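Replication protein B (Plasmid RSF1010, PDB 3H20) synthesises primers on single-stranded DNA as the primase of plasmid RSF1010, which replicates exclusively in leading-strand mode. Local coordinates at residues A[144-147]-A[148-151]; A[51-54]-A[55-59]; A[15-19]-A[20-24]; A[37-41]-A[42-46]; A[80-83]-A[84-87]. All blocks are in the same frame, centred on the assembly; numbering follows the deposited sequence.

Contact 1. Residues A[144-147]-A[148-151]; sequences GRLA and GFTN. With DPO (diphosphate), chain E.
Asn151 ND2 donates to O7 of the diphosphate at 2.7 Å, in a nearly straight bond (171°). Beside it, Arg145 NH1 reaches the bridging oxygen O4 at 3.0 Å, also nearly straight. O4 lies at the edge of the guanidinium, close to its plane. Asn151 approaches differently: its ND2 stands over one face of that group, 3.7 Å from Arg145 CZ, with the amide and guanidinium planes 44° apart. The Arg145 chain bends at chi2 (-67°), which turns its end toward the ligand. Asp60 forms a salt bridge with Arg145 NH2, and Lys153 N donates to Asn151 OD1, so each group has a second partner in the protein. A methionine in place of Arg145 would probably leave the bridging oxygen without this donor and Asp60 without its charged mate. Residues 144-151 run from strand 144-145, at one edge of a four-stranded antiparallel sheet, into the loop that follows, and Arg145 and Asn151 line the diphosphate pocket together with Tyr62 and Lys153. Farther from the ligand the loop folds on itself. Leu146 CD2 meets the edge of the Phe149 ring at CE2, a close 3.3 Å. Leu146 O also lies at that edge, in the ring plane, 3.5 Å from Phe149 CD2. Gly148 makes the bend between them with a positive phi, and Ile10 of helix 6-17 touches both Leu146 and Phe149.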
loop_
_atom_site.group_PDB
_atom_site.type_symbol
_atom_site.label_atom_id
_atom_site.label_comp_id
_atom_site.label_asym_id
_atom_site.label_seq_id
_atom_site.Cartn_x
_atom_site.Cartn_y
_atom_site.Cartn_z
ATOM N N GLY A 144 4.734 -14.752 9.333
ATOM C CA GLY A 144 4.147 -15.426 10.477
ATOM C C GLY A 144 5.193 -15.973 11.428
ATOM O O GLY A 144 6.393 -15.872 11.171
ATOM N N ARG A 145 4.735 -16.555 12.531
ATOM C CA ARG A 145 5.635 -17.163 13.506
ATOM C C ARG A 145 5.986 -18.594 13.113
ATOM O O ARG A 145 5.146 -19.331 12.595
ATOM C CB ARG A 145 5.007 -17.140 14.901
ATOM C CG ARG A 145 4.814 -15.745 15.471
ATOM C CD ARG A 145 6.149 -15.073 15.752
ATOM N NE ARG A 145 6.026 -13.994 16.727
ATOM C CZ ARG A 145 6.706 -13.935 17.867
ATOM N NH1 ARG A 145 6.530 -12.914 18.695
ATOM N NH2 ARG A 145 7.565 -14.896 18.179
ATOM N N LEU A 146 7.233 -18.982 13.363
ATOM C CA LEU A 146 7.646 -20.373 13.224
ATOM C C LEU A 146 7.507 -21.124 14.544
ATOM O O LEU A 146 8.014 -20.683 15.576
ATOM C CB LEU A 146 9.088 -20.457 12.721
ATOM C CG LEU A 146 9.647 -21.863 12.495
ATOM C CD1 LEU A 146 8.985 -22.518 11.292
ATOM C CD2 LEU A 146 11.157 -21.821 12.323
ATOM N N ALA A 147 6.817 -22.259 14.504
ATOM C CA ALA A 147 6.572 -23.050 15.705
ATOM C C ALA A 147 7.869 -23.635 16.252
ATOM O O ALA A 147 8.819 -23.873 15.505
ATOM C CB ALA A 147 5.569 -24.155 15.416
ATOM N N GLY A 148 7.903 -23.866 17.561
ATOM C CA GLY A 148 9.047 -24.540 18.200
ATOM C C GLY A 148 9.966 -23.605 18.974
ATOM O O GLY A 148 11.028 -24.027 19.464
ATOM N N PHE A 149 9.559 -22.339 19.075
ATOM C CA PHE A 149 10.369 -21.276 19.676
ATOM C C PHE A 149 9.553 -20.474 20.686
ATOM O O PHE A 149 8.323 -20.458 20.632
ATOM C CB PHE A 149 10.932 -20.350 18.574
ATOM C CG PHE A 149 11.832 -21.055 17.603
ATOM C CD1 PHE A 149 13.165 -21.328 17.935
ATOM C CD2 PHE A 149 11.339 -21.501 16.379
ATOM C CE1 PHE A 149 13.997 -22.012 17.047
ATOM C CE2 PHE A 149 12.160 -22.187 15.488
ATOM C CZ PHE A 149 13.494 -22.439 15.821
ATOM N N THR A 150 10.234 -19.825 21.623
ATOM C CA THR A 150 9.552 -18.953 22.574
ATOM C C THR A 150 9.217 -17.600 21.942
ATOM O O THR A 150 9.994 -17.076 21.140
ATOM C CB THR A 150 10.400 -18.696 23.825
ATOM O OG1 THR A 150 11.692 -18.230 23.417
ATOM C CG2 THR A 150 10.568 -19.967 24.635
ATOM N N ASN A 151 8.053 -17.061 22.308
ATOM C CA ASN A 151 7.633 -15.708 21.944
ATOM C C ASN A 151 8.299 -14.728 22.913
ATOM O O ASN A 151 7.957 -14.683 24.098
ATOM C CB ASN A 151 6.100 -15.607 22.008
ATOM C CG ASN A 151 5.554 -14.290 21.450
ATOM O OD1 ASN A 151 6.109 -13.217 21.683
ATOM N ND2 ASN A 151 4.429 -14.373 20.741
HETATM P P1 DPO E . 4.466 -10.397 16.289
HETATM O O1 DPO E . 3.354 -9.230 16.300
HETATM O O2 DPO E . 5.817 -9.761 16.070
HETATM O O3 DPO E . 3.996 -11.481 15.343
HETATM O O4 DPO E . 4.407 -10.948 17.810
HETATM P P2 DPO E . 3.029 -11.410 18.521
HETATM O O5 DPO E . 2.228 -10.138 18.670
HETATM O O6 DPO E . 2.449 -12.433 17.564
HETATM O O7 DPO E . 3.477 -11.981 19.841
#

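Contact 2. Residues A[51-54]-A[55-59]; sequences LKRM and NAQGN
Met54 O is gripped twice by Asn59. The side-chain ND2 of Asn59 donates to Met54 O at 2.8 Å, and the backbone N of Asn59 reaches the same oxygen at 3.1 Å. Both donors come from one face of the carbonyl plane. ND2 stands well above that plane, 37° out of it, yet the oxygen lies in the amide plane of Asn59. The chi1 of Asn59 (-67°) sets CG beside its own backbone N, which lets the two donors converge. The side chains of Met54 and Asn59 run side by side and point the same way. A leucine in place of Asn59 would probably leave Met54 O with one strong donor fewer and the chain end less firmly tied to the helix. Gln57 packs back over the last turn. Its NE2 sits over the centre of one face of the Arg53 guanidinium, 3.7 Å from Arg53 CZ, with the two planes 59° apart. Its OE1 lies a tight 3.0 Å from Met54 CE. The next shell fixes the turn. Asn55 ND2 donates to Asn59 O at 2.9 Å, almost straight, while Asn55 OD1 accepts from Thr150 N. Asn55 therefore ties the helix end both to the start of strand 59-65 and to the neighbouring loop. Gly58 has positive phi, and its N donates to Asn55 O at 3.1 Å. With Asn59 N on Met54 O, this is the Schellman motif that ends helix 48-56.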
loop_
_atom_site.group_PDB
_atom_site.type_symbol
_atom_site.label_atom_id
_atom_site.label_comp_id
_atom_site.label_asym_id
_atom_site.label_seq_id
_atom_site.Cartn_x
_atom_site.Cartn_y
_atom_site.Cartn_z
ATOM N N LEU A 51 19.128 -21.098 15.169
ATOM C CA LEU A 51 17.846 -20.444 15.489
ATOM C C LEU A 51 17.490 -20.560 16.973
ATOM O O LEU A 51 17.014 -19.597 17.571
ATOM C CB LEU A 51 16.692 -20.992 14.618
ATOM C CG LEU A 51 16.792 -20.781 13.088
ATOM C CD1 LEU A 51 15.651 -21.514 12.385
ATOM C CD2 LEU A 51 16.795 -19.299 12.705
ATOM N N LYS A 52 17.722 -21.733 17.567
ATOM C CA LYS A 52 17.547 -21.889 19.022
ATOM C C LYS A 52 18.500 -21.006 19.832
ATOM O O LYS A 52 18.101 -20.439 20.845
ATOM C CB LYS A 52 17.755 -23.335 19.452
ATOM C CG LYS A 52 16.713 -24.296 18.944
ATOM C CD LYS A 52 17.340 -25.661 18.844
ATOM C CE LYS A 52 16.822 -26.581 19.903
ATOM N NZ LYS A 52 15.692 -27.367 19.345
ATOM N N ARG A 53 19.755 -20.910 19.399
ATOM C CA ARG A 53 20.733 -20.008 20.046
ATOM C C ARG A 53 20.199 -18.574 20.036
ATOM O O ARG A 53 20.139 -17.909 21.078
ATOM C CB ARG A 53 22.100 -20.095 19.343
ATOM C CG ARG A 53 23.146 -19.034 19.790
ATOM C CD ARG A 53 24.518 -19.302 19.160
ATOM N NE ARG A 53 25.539 -18.342 19.587
ATOM C CZ ARG A 53 26.263 -18.455 20.699
ATOM N NH1 ARG A 53 26.080 -19.491 21.510
ATOM N NH2 ARG A 53 27.171 -17.531 21.002
ATOM N N MET A 54 19.792 -18.116 18.854
ATOM C CA MET A 54 19.274 -16.760 18.675
ATOM C C MET A 54 18.016 -16.496 19.520
ATOM O O MET A 54 17.886 -15.423 20.129
ATOM C CB MET A 54 19.010 -16.486 17.184
ATOM C CG MET A 54 20.281 -16.380 16.308
ATOM S SD MET A 54 21.320 -14.961 16.732
ATOM C CE MET A 54 22.568 -15.692 17.774
ATOM N N ASN A 55 17.116 -17.484 19.560
ATOM C CA ASN A 55 15.876 -17.437 20.365
ATOM C C ASN A 55 16.200 -17.305 21.860
ATOM O O ASN A 55 15.622 -16.475 22.565
ATOM C CB ASN A 55 15.018 -18.694 20.063
ATOM C CG ASN A 55 13.608 -18.661 20.693
ATOM O OD1 ASN A 55 13.152 -19.673 21.241
ATOM N ND2 ASN A 55 12.905 -17.526 20.588
ATOM N N ALA A 56 17.137 -18.119 22.339
ATOM C CA ALA A 56 17.589 -18.028 23.739
ATOM C C ALA A 56 18.199 -16.654 24.061
ATOM O O ALA A 56 18.139 -16.189 25.207
ATOM C CB ALA A 56 18.578 -19.133 24.045
ATOM N N GLN A 57 18.782 -16.009 23.052
ATOM C CA GLN A 57 19.419 -14.699 23.235
ATOM C C GLN A 57 18.449 -13.520 23.043
ATOM O O GLN A 57 18.870 -12.361 23.007
ATOM C CB GLN A 57 20.653 -14.568 22.333
ATOM C CG GLN A 57 21.802 -15.514 22.720
ATOM C CD GLN A 57 23.010 -15.406 21.802
ATOM O OE1 GLN A 57 22.908 -14.919 20.678
ATOM N NE2 GLN A 57 24.166 -15.867 22.283
ATOM N N GLY A 58 17.155 -13.823 22.941
ATOM C CA GLY A 58 16.110 -12.789 22.931
ATOM C C GLY A 58 15.467 -12.463 21.589
ATOM O O GLY A 58 14.743 -11.466 21.470
ATOM N N ASN A 59 15.725 -13.297 20.582
ATOM C CA ASN A 59 15.183 -13.107 19.225
ATOM C C ASN A 59 13.881 -13.883 18.955
ATOM O O ASN A 59 13.787 -15.076 19.283
ATOM C CB ASN A 59 16.233 -13.507 18.172
ATOM C CG ASN A 59 17.449 -12.582 18.159
ATOM O OD1 ASN A 59 17.449 -11.549 17.487
ATOM N ND2 ASN A 59 18.486 -12.951 18.902
#

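Contact 3. Residues A[15-19]-A[20-24]; sequences KAMGC and ERFDI
A Met-aromatic contact and a cysteine sulfur-aromatic contact share one ring, Phe22, at the turn from helix 6-17 into strand 21-28. Met17 is the last residue of the helix, and Cys19 follows just past the turn. Cys19 lies over one face of the ring. Its CB is 4.0 Å from the ring centroid and only 24° off the normal, a CH-pi contact, with CB displaced toward the rim. Cys19 SG stands more obliquely, 4.5 Å from the same centroid, and comes nearest at Phe22 CE2 (3.7 Å). Met17 comes from another direction. Its CB lies in the ring plane at the edge, 3.8 Å from Phe22 CE2. Its sulfur is oblique to the ring, with SD 3.9 Å from that same CE2. The Met17 chain runs straight through chi2 and bends at chi3 (82°), which brings its CE alongside the ring edge as well. Both sulfur atoms come nearest the ring at CE2. Gly18, just past the helix, has positive phi (82°) and lets the chain swing round. Glu69 accepts from the backbone N of Glu20 and of Arg21 and so holds the start of the strand. Ile63 of strand 59-65 touches both Met17 and Phe22. The result is a compact helix-to-strand turn in which a sulfur-aromatic cluster packs the end of helix 6-17 against the sheet that holds strands 21-28 and 59-65.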
loop_
_atom_site.group_PDB
_atom_site.type_symbol
_atom_site.label_atom_id
_atom_site.label_comp_id
_atom_site.label_asym_id
_atom_site.label_seq_id
_atom_site.Cartn_x
_atom_site.Cartn_y
_atom_site.Cartn_z
ATOM N N LYS A 15 6.267 -28.856 5.984
ATOM C CA LYS A 15 5.520 -29.765 5.111
ATOM C C LYS A 15 4.127 -29.216 4.831
ATOM O O LYS A 15 3.673 -29.247 3.681
ATOM C CB LYS A 15 5.427 -31.185 5.695
ATOM C CG LYS A 15 4.612 -32.178 4.816
ATOM C CD LYS A 15 4.402 -33.510 5.532
ATOM C CE LYS A 15 3.205 -34.282 4.977
ATOM N NZ LYS A 15 3.124 -35.634 5.602
ATOM N N ALA A 16 3.464 -28.705 5.876
ATOM C CA ALA A 16 2.094 -28.195 5.752
ATOM C C ALA A 16 2.060 -26.938 4.883
ATOM O O ALA A 16 1.101 -26.708 4.123
ATOM C CB ALA A 16 1.511 -27.898 7.124
ATOM N N MET A 17 3.096 -26.118 5.011
ATOM C CA MET A 17 3.240 -24.928 4.162
ATOM C C MET A 17 3.546 -25.351 2.726
ATOM O O MET A 17 2.997 -24.796 1.778
ATOM C CB MET A 17 4.299 -23.982 4.716
ATOM C CG MET A 17 3.838 -23.234 5.994
ATOM S SD MET A 17 5.131 -22.185 6.695
ATOM C CE MET A 17 4.975 -20.725 5.659
ATOM N N GLY A 18 4.414 -26.348 2.578
ATOM C CA GLY A 18 4.637 -26.989 1.293
ATOM C C GLY A 18 5.585 -26.316 0.319
ATOM O O GLY A 18 5.779 -26.829 -0.788
ATOM N N CYS A 19 6.180 -25.188 0.711
ATOM C CA CYS A 19 7.091 -24.457 -0.180
ATOM C C CYS A 19 8.436 -25.160 -0.341
ATOM O O CYS A 19 8.890 -25.885 0.561
ATOM C CB CYS A 19 7.352 -23.036 0.334
ATOM S SG CYS A 19 5.920 -22.192 0.998
ATOM N N GLU A 20 9.074 -24.928 -1.487
ATOM C CA GLU A 20 10.463 -25.342 -1.683
ATOM C C GLU A 20 11.427 -24.442 -0.912
ATOM O O GLU A 20 12.415 -24.927 -0.349
ATOM C CB GLU A 20 10.827 -25.368 -3.171
ATOM C CG GLU A 20 10.029 -26.385 -3.991
ATOM C CD GLU A 20 10.407 -27.837 -3.699
ATOM O OE1 GLU A 20 11.419 -28.086 -2.989
ATOM O OE2 GLU A 20 9.694 -28.739 -4.196
ATOM N N ARG A 21 11.147 -23.136 -0.889
ATOM C CA ARG A 21 12.035 -22.173 -0.217
ATOM C C ARG A 21 11.258 -21.178 0.660
ATOM O O ARG A 21 10.113 -20.818 0.345
ATOM C CB ARG A 21 12.910 -21.428 -1.235
ATOM C CG ARG A 21 13.840 -22.332 -2.070
ATOM C CD ARG A 21 14.825 -21.532 -2.929
ATOM N NE ARG A 21 15.913 -20.944 -2.145
ATOM C CZ ARG A 21 17.027 -21.581 -1.786
ATOM N NH1 ARG A 21 17.235 -22.847 -2.138
ATOM N NH2 ARG A 21 17.943 -20.941 -1.076
ATOM N N PHE A 22 11.904 -20.737 1.743
ATOM C CA PHE A 22 11.292 -19.894 2.773
ATOM C C PHE A 22 12.220 -18.723 3.130
ATOM O O PHE A 22 13.450 -18.856 3.062
ATOM C CB PHE A 22 11.083 -20.708 4.066
ATOM C CG PHE A 22 10.154 -21.905 3.914
ATOM C CD1 PHE A 22 10.652 -23.149 3.530
ATOM C CD2 PHE A 22 8.792 -21.776 4.176
ATOM C CE1 PHE A 22 9.802 -24.254 3.400
ATOM C CE2 PHE A 22 7.922 -22.871 4.045
ATOM C CZ PHE A 22 8.440 -24.119 3.658
ATOM N N ASP A 23 11.635 -17.596 3.531
ATOM C CA ASP A 23 12.378 -16.556 4.232
ATOM C C ASP A 23 12.229 -16.824 5.720
ATOM O O ASP A 23 11.112 -17.027 6.204
ATOM C CB ASP A 23 11.820 -15.162 3.934
ATOM C CG ASP A 23 12.012 -14.753 2.505
ATOM O OD1 ASP A 23 13.053 -15.130 1.909
ATOM O OD2 ASP A 23 11.122 -14.049 1.984
ATOM N N ILE A 24 13.349 -16.848 6.430
ATOM C CA ILE A 24 13.334 -16.925 7.885
ATOM C C ILE A 24 13.774 -15.566 8.423
ATOM O O ILE A 24 14.812 -15.035 8.024
ATOM C CB ILE A 24 14.266 -18.044 8.438
ATOM C CG1 ILE A 24 13.787 -19.445 8.014
ATOM C CG2 ILE A 24 14.423 -17.940 9.971
ATOM C CD1 ILE A 24 12.415 -19.882 8.576
#

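Contact 4. Residues A[37-41]-A[42-46]; sequences REWSA and AEVLQ
Glu43 and Ser40 form a capping box that starts helix 41-46 straight after strand 34-40. The two side chains serve each other's backbone. Ser40 OG accepts from Glu43 N at 3.2 Å. It takes the crowded position between its own N and carbonyl carbon (chi1 63°), and this aims it into the first turn. In return Ser40 N donates to Glu43 OE1 at 2.9 Å. The carboxylate oxygen is met on its anti side, well out of plane. The Glu43 chain is extended beyond CG and passes close to the serine, with Glu43 CG 3.1 Å from Ser40 OG. Trp39 crosses Glu43 obliquely, its ring plane 76° from the carboxylate. Their CB atoms meet at 3.6 Å, and Val44 CG2 touches Trp39 CB beside them. Arg37 CB lies over one face of the indole, toward its rim, and Glu43 O stands farther off on the opposite face. Ile24 of the neighbouring strand 21-28 touches both Trp39 and Val44. The axes of strand 37-40 and helix 42-46 make an angle of 111°. A water bridges the cap to the strand: it donates to Glu43 OE1 at 2.7 Å and to Glu38 O at 3.2 Å.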
loop_
_atom_site.group_PDB
_atom_site.type_symbol
_atom_site.label_atom_id
_atom_site.label_comp_id
_atom_site.label_asym_id
_atom_site.label_seq_id
_atom_site.Cartn_x
_atom_site.Cartn_y
_atom_site.Cartn_z
ATOM N N ARG A 37 17.070 -14.434 6.172
ATOM C CA ARG A 37 17.767 -15.408 5.322
ATOM C C ARG A 37 16.777 -16.178 4.454
ATOM O O ARG A 37 15.663 -16.451 4.885
ATOM C CB ARG A 37 18.576 -16.411 6.161
ATOM C CG ARG A 37 19.408 -15.837 7.324
ATOM C CD ARG A 37 20.430 -14.805 6.893
ATOM N NE ARG A 37 21.335 -15.281 5.850
ATOM C CZ ARG A 37 22.172 -14.496 5.179
ATOM N NH1 ARG A 37 22.220 -13.195 5.437
ATOM N NH2 ARG A 37 22.962 -15.008 4.243
ATOM N N GLU A 38 17.186 -16.528 3.237
ATOM C CA GLU A 38 16.376 -17.392 2.378
ATOM C C GLU A 38 17.005 -18.782 2.291
ATOM O O GLU A 38 18.183 -18.921 1.923
ATOM C CB GLU A 38 16.197 -16.798 0.975
ATOM C CG GLU A 38 15.203 -17.592 0.109
ATOM C CD GLU A 38 15.257 -17.206 -1.361
ATOM O OE1 GLU A 38 14.974 -16.032 -1.694
ATOM O OE2 GLU A 38 15.589 -18.081 -2.187
ATOM N N TRP A 39 16.199 -19.793 2.618
ATOM C CA TRP A 39 16.662 -21.177 2.790
ATOM C C TRP A 39 15.655 -22.199 2.250
ATOM O O TRP A 39 14.447 -22.006 2.403
ATOM C CB TRP A 39 16.835 -21.475 4.289
ATOM C CG TRP A 39 18.025 -20.815 4.968
ATOM C CD1 TRP A 39 19.226 -20.509 4.410
ATOM C CD2 TRP A 39 18.118 -20.451 6.355
ATOM N NE1 TRP A 39 20.060 -19.948 5.357
ATOM C CE2 TRP A 39 19.404 -19.910 6.559
ATOM C CE3 TRP A 39 17.233 -20.531 7.446
ATOM C CZ2 TRP A 39 19.833 -19.432 7.809
ATOM C CZ3 TRP A 39 17.661 -20.057 8.691
ATOM C CH2 TRP A 39 18.954 -19.519 8.857
ATOM N N SER A 40 16.144 -23.297 1.667
ATOM C CA SER A 40 15.279 -24.464 1.411
ATOM C C SER A 40 14.764 -25.012 2.746
ATOM O O SER A 40 15.312 -24.687 3.803
ATOM C CB SER A 40 16.040 -25.562 0.648
ATOM O OG SER A 40 17.131 -26.053 1.412
ATOM N N ALA A 41 13.709 -25.823 2.705
ATOM C CA ALA A 41 13.240 -26.522 3.899
ATOM C C ALA A 41 14.371 -27.303 4.599
ATOM O O ALA A 41 14.492 -27.259 5.829
ATOM C CB ALA A 41 12.051 -27.455 3.553
ATOM N N ALA A 42 15.206 -27.993 3.815
ATOM C CA ALA A 42 16.362 -28.728 4.345
ATOM C C ALA A 42 17.340 -27.805 5.076
ATOM O O ALA A 42 17.910 -28.183 6.122
ATOM C CB ALA A 42 17.081 -29.487 3.211
ATOM N N GLU A 43 17.543 -26.607 4.523
ATOM C CA GLU A 43 18.429 -25.609 5.125
ATOM C C GLU A 43 17.846 -24.992 6.411
ATOM O O GLU A 43 18.598 -24.682 7.335
ATOM C CB GLU A 43 18.836 -24.521 4.107
ATOM C CG GLU A 43 19.683 -25.039 2.937
ATOM C CD GLU A 43 19.877 -24.018 1.811
ATOM O OE1 GLU A 43 19.018 -23.133 1.624
ATOM O OE2 GLU A 43 20.894 -24.117 1.097
ATOM N N VAL A 44 16.522 -24.827 6.475
ATOM C CA VAL A 44 15.852 -24.348 7.699
ATOM C C VAL A 44 16.137 -25.333 8.849
ATOM O O VAL A 44 16.570 -24.933 9.931
ATOM C CB VAL A 44 14.319 -24.178 7.518
ATOM C CG1 VAL A 44 13.665 -23.682 8.820
ATOM C CG2 VAL A 44 14.000 -23.198 6.359
ATOM N N LEU A 45 15.922 -26.621 8.585
ATOM C CA LEU A 45 16.218 -27.673 9.556
ATOM C C LEU A 45 17.701 -27.748 9.929
ATOM O O LEU A 45 18.047 -27.929 11.109
ATOM C CB LEU A 45 15.670 -29.027 9.050
ATOM C CG LEU A 45 14.123 -29.104 9.098
ATOM C CD1 LEU A 45 13.551 -30.271 8.288
ATOM C CD2 LEU A 45 13.617 -29.200 10.540
ATOM N N GLN A 46 18.580 -27.578 8.935
ATOM C CA GLN A 46 20.032 -27.563 9.150
ATOM C C GLN A 46 20.455 -26.435 10.093
ATOM O O GLN A 46 21.471 -26.537 10.791
ATOM C CB GLN A 46 20.747 -27.377 7.805
ATOM C CG GLN A 46 22.215 -27.726 7.788
ATOM C CD GLN A 46 22.893 -27.393 6.457
ATOM O OE1 GLN A 46 22.254 -26.920 5.519
ATOM N NE2 GLN A 46 24.191 -27.654 6.375
HETATM O O HOH W 1 20.101 -20.998 0.351
#

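Contact 5. Residues A[80-83]-A[84-87]; sequences SEFD and LDDM
A capping box formed by Ser80 and Asp83 opens helix 81-89, and the bond from Leu84 N to Ser80 O is the first of its regular i to i+4 bonds. Ser80 is the N-cap. Its OG accepts from Asp83 N at 3.1 Å, and Asp83 OD2 takes the N-H of Ser80 at 3.0 Å in an almost perfectly straight bond (178°). That donor comes from above the carboxylate plane, 40° out of it. The Asp83 chi1 of -68° sets its carboxylate beside its own backbone N, on the side of the helix start. Leu84 CG also leans on Ser80 O, at 3.7 Å, and Met87 CG comes within 3.2 Å of Asp83 O. Leu84 and Met87 are the buried residues of this turn, packing on Leu79 and on strand 104-110. The exposed side carries several acids. Glu81 OE2 and Asp85 OD2 stand 4.7 Å apart, and a water lies between these two carboxylates. A second water sits between Asp83 OD1 and Asp86 OD2. The partial positive charge of the helix start probably eases the gathering of negative charge. Glu81 CG covers part of one face of the Phe82 ring, 3.6 Å above its plane. This is an amphipathic helix start, closed by a capping box and laid against an antiparallel sheet.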
loop_
_atom_site.group_PDB
_atom_site.type_symbol
_atom_site.label_atom_id
_atom_site.label_comp_id
_atom_site.label_asym_id
_atom_site.label_seq_id
_atom_site.Cartn_x
_atom_site.Cartn_y
_atom_site.Cartn_z
ATOM N N SER A 80 -9.052 -15.776 17.277
ATOM C CA SER A 80 -9.473 -16.533 18.456
ATOM C C SER A 80 -9.870 -17.941 18.006
ATOM O O SER A 80 -10.002 -18.198 16.799
ATOM C CB SER A 80 -10.673 -15.850 19.106
ATOM O OG SER A 80 -11.827 -16.090 18.334
ATOM N N GLU A 81 -10.062 -18.852 18.963
ATOM C CA GLU A 81 -10.510 -20.221 18.640
ATOM C C GLU A 81 -11.876 -20.211 17.939
ATOM O O GLU A 81 -12.134 -21.034 17.068
ATOM C CB GLU A 81 -10.567 -21.112 19.898
ATOM C CG GLU A 81 -11.559 -20.638 20.955
ATOM C CD GLU A 81 -11.844 -21.679 22.029
ATOM O OE1 GLU A 81 -11.157 -21.660 23.070
ATOM O OE2 GLU A 81 -12.764 -22.508 21.833
ATOM N N PHE A 82 -12.736 -19.273 18.333
ATOM C CA PHE A 82 -14.076 -19.129 17.760
ATOM C C PHE A 82 -14.041 -18.655 16.310
ATOM O O PHE A 82 -14.853 -19.100 15.486
ATOM C CB PHE A 82 -14.924 -18.172 18.615
ATOM C CG PHE A 82 -15.001 -18.567 20.066
ATOM C CD1 PHE A 82 -15.925 -19.512 20.493
ATOM C CD2 PHE A 82 -14.133 -18.002 21.004
ATOM C CE1 PHE A 82 -16.005 -19.885 21.826
ATOM C CE2 PHE A 82 -14.191 -18.375 22.346
ATOM C CZ PHE A 82 -15.136 -19.316 22.758
ATOM N N ASP A 83 -13.114 -17.745 16.002
ATOM C CA ASP A 83 -12.867 -17.311 14.621
ATOM C C ASP A 83 -12.491 -18.497 13.730
ATOM O O ASP A 83 -12.947 -18.588 12.594
ATOM C CB ASP A 83 -11.716 -16.291 14.554
ATOM C CG ASP A 83 -12.056 -14.951 15.189
ATOM O OD1 ASP A 83 -13.252 -14.569 15.254
ATOM O OD2 ASP A 83 -11.098 -14.271 15.641
ATOM N N LEU A 84 -11.649 -19.399 14.250
ATOM C CA LEU A 84 -11.242 -20.602 13.501
ATOM C C LEU A 84 -12.408 -21.557 13.226
ATOM O O LEU A 84 -12.476 -22.162 12.150
ATOM C CB LEU A 84 -10.111 -21.337 14.233
ATOM C CG LEU A 84 -8.767 -20.598 14.233
ATOM C CD1 LEU A 84 -7.857 -21.127 15.338
ATOM C CD2 LEU A 84 -8.100 -20.727 12.865
ATOM N N ASP A 85 -13.296 -21.704 14.211
ATOM C CA ASP A 85 -14.542 -22.472 14.058
ATOM C C ASP A 85 -15.385 -21.943 12.895
ATOM O O ASP A 85 -15.904 -22.718 12.078
ATOM C CB ASP A 85 -15.383 -22.411 15.340
ATOM C CG ASP A 85 -14.744 -23.129 16.527
ATOM O OD1 ASP A 85 -14.009 -24.106 16.337
ATOM O OD2 ASP A 85 -15.017 -22.719 17.676
ATOM N N ASP A 86 -15.542 -20.621 12.835
ATOM C CA ASP A 86 -16.265 -19.977 11.739
ATOM C C ASP A 86 -15.575 -20.201 10.387
ATOM O O ASP A 86 -16.233 -20.550 9.412
ATOM C CB ASP A 86 -16.455 -18.479 12.021
ATOM C CG ASP A 86 -17.483 -18.212 13.109
ATOM O OD1 ASP A 86 -18.143 -19.173 13.561
ATOM O OD2 ASP A 86 -17.649 -17.034 13.511
ATOM N N MET A 87 -14.255 -20.005 10.342
ATOM C CA MET A 87 -13.465 -20.206 9.110
ATOM C C MET A 87 -13.685 -21.594 8.510
ATOM O O MET A 87 -13.989 -21.727 7.313
ATOM C CB MET A 87 -11.967 -19.957 9.370
ATOM C CG MET A 87 -11.610 -18.475 9.678
ATOM S SD MET A 87 -9.832 -18.238 9.989
ATOM C CE MET A 87 -9.160 -18.583 8.358
HETATM O O HOH W 2 -11.085 -23.706 17.248
HETATM O O HOH W 3 -13.630 -23.699 19.517
HETATM O O HOH W 4 -15.778 -15.459 15.650
#

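How the contacts relate
Contact 1 alone of the five includes residues that bind the diphosphate. Contact 2 touches it directly: Asn55 OD1 takes Thr150 N at 2.9 Å, and Phe149 CZ packs on Leu51 CB at 3.7 Å. The side chain of Asn55 is still about 11 Å from the ligand. Contacts 3 and 4 lie on the neighbouring strands 21-28 and 34-40, their centres about 9 Å apart. They are joined by a probable backbone hydrogen bond from Ile24 N to Arg37 O and by a salt bridge from Arg21 NE to Glu38 OE2. Leu51 CD2 links contact 2 to both, touching Ile24 and Trp39. Contact 5 stands apart beside the second sheet, about 20 Å from contact 1 between centres.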